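Local atomic coordinates of repressor protein (Enterobacteria phage N15, PDB entry 2HIN), a protein that probably binds operator DNA as a homodimeric Cro repressor of the phage, using a helix-turn-helix domain. Residues K15-G19 / V20-P24. Sequence-based numbering, arbitrary orientation. Where two conformers were deposited one is given.
Sequences KAAVG and VGVTP
Ala17 meets Val22 twice as helix 13-20 ends, once through the backbone and once through its methyl group. In the backbone bond Val22 N donates to Ala17 O (3.0 Å, N-H...O 160°). One residue earlier along the helix, Ala16 O accepts from Val20 N at 2.9 Å, an i to i+4 helical bond. A weak bond runs from Gly21 N to Val18 O at 3.4 Å. Gly21, with a positive phi of 70°, reverses the chain here in a Schellman motif.

Side-chain packing follows the same path. The CB of Ala17 lies beside the returning chain, 3.3 Å from Val22 O and 3.6 Å from Pro24 N, and CG and CD of Pro24 both lie 4.0 Å from this methyl. On Val22 the branch that touches the helix is CG2, 4.3 Å from Ala17 CB; a chi1 of -59° sets it between its own N and carbonyl carbon. Val20 lays both methyls beside Ala16 O as van der Waals neighbours, with CG2 at 3.3 Å from that oxygen, and its side chain continues into the core against Leu6 and Phe10 of helix 3-10, Trp30 and Ile44.

The CB of Thr23 points away from helix 13-20, and OG1, at the N-cap of helix 24-33, is hydrogen-bonded to Ala26 N. Val27 covers both Ala17 and Val22. A helix closed at a glycine, a short turn and a capped second helix make up the turn of the helix-turn-helix motif, in which helix 24-33 would be the recognition helix, as in other Cro proteins.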
loop_
_atom_site.group_PDB
_atom_site.type_symbol
_atom_site.label_atom_id
_atom_site.label_comp_id
_atom_site.label_asym_id
_atom_site.label_seq_id
_atom_site.Cartn_x
_atom_site.Cartn_y
_atom_site.Cartn_z
ATOM N N LYS A 15 3.887 17.082 9.203
ATOM C CA LYS A 15 2.958 17.055 8.073
ATOM C C LYS A 15 2.983 15.681 7.380
ATOM O O LYS A 15 1.945 15.208 6.937
ATOM C CB LYS A 15 3.285 18.165 7.099
ATOM C CG LYS A 15 2.994 19.549 7.650
ATOM C CD LYS A 15 3.162 20.591 6.567
ATOM C CE LYS A 15 4.569 21.051 6.391
ATOM N NZ LYS A 15 4.575 22.226 5.464
ATOM N N ALA A 16 4.151 15.053 7.306
ATOM C CA ALA A 16 4.239 13.708 6.741
ATOM C C ALA A 16 3.473 12.697 7.606
ATOM O O ALA A 16 2.761 11.834 7.082
ATOM C CB ALA A 16 5.695 13.289 6.588
ATOM N N ALA A 17 3.624 12.794 8.927
ATOM C CA ALA A 17 2.938 11.876 9.829
ATOM C C ALA A 17 1.436 11.980 9.657
ATOM O O ALA A 17 0.749 10.973 9.557
ATOM C CB ALA A 17 3.393 12.161 11.272
ATOM N N VAL A 18 0.932 13.203 9.591
ATOM C CA VAL A 18 -0.508 13.387 9.378
ATOM C C VAL A 18 -0.895 12.830 8.006
ATOM O O VAL A 18 -1.903 12.141 7.865
ATOM C CB VAL A 18 -0.908 14.883 9.451
ATOM C CG1 VAL A 18 -2.338 15.100 8.929
ATOM C CG2 VAL A 18 -0.735 15.413 10.867
ATOM N N GLY A 19 -0.090 13.092 6.983
ATOM C CA GLY A 19 -0.414 12.639 5.626
ATOM C C GLY A 19 -0.495 11.140 5.478
ATOM O O GLY A 19 -1.324 10.617 4.719
ATOM N N VAL A 20 0.365 10.437 6.202
ATOM C CA VAL A 20 0.443 8.992 6.072
ATOM C C VAL A 20 -0.204 8.251 7.266
ATOM O O VAL A 20 -0.116 7.028 7.359
ATOM C CB VAL A 20 1.917 8.514 5.832
ATOM C CG1 VAL A 20 2.631 9.385 4.794
ATOM C CG2 VAL A 20 2.703 8.485 7.120
ATOM N N GLY A 21 -0.834 8.973 8.193
ATOM C CA GLY A 21 -1.551 8.308 9.283
ATOM C C GLY A 21 -0.693 7.609 10.314
ATOM O O GLY A 21 -1.094 6.569 10.825
ATOM N N VAL A 22 0.472 8.174 10.650
ATOM C CA VAL A 22 1.357 7.597 11.683
ATOM C C VAL A 22 1.753 8.679 12.661
ATOM O O VAL A 22 1.401 9.842 12.498
ATOM C CB VAL A 22 2.606 6.931 11.057
ATOM C CG1 VAL A 22 2.138 5.812 10.088
ATOM C CG2 VAL A 22 3.518 7.959 10.373
ATOM N N THR A 23 2.477 8.290 13.697
ATOM C CA THR A 23 3.008 9.266 14.647
ATOM C C THR A 23 4.258 9.939 14.066
ATOM O O THR A 23 5.016 9.338 13.300
ATOM C CB THR A 23 3.383 8.614 15.991
ATOM O OG1 THR A 23 4.434 7.666 15.750
ATOM C CG2 THR A 23 2.174 7.937 16.673
ATOM N N PRO A 24 4.543 11.165 14.517
ATOM C CA PRO A 24 5.828 11.760 14.152
ATOM C C PRO A 24 7.007 10.894 14.574
ATOM O O PRO A 24 7.996 10.799 13.842
ATOM C CB PRO A 24 5.802 13.095 14.902
ATOM C CG PRO A 24 4.345 13.432 14.972
ATOM C CD PRO A 24 3.695 12.108 15.253
#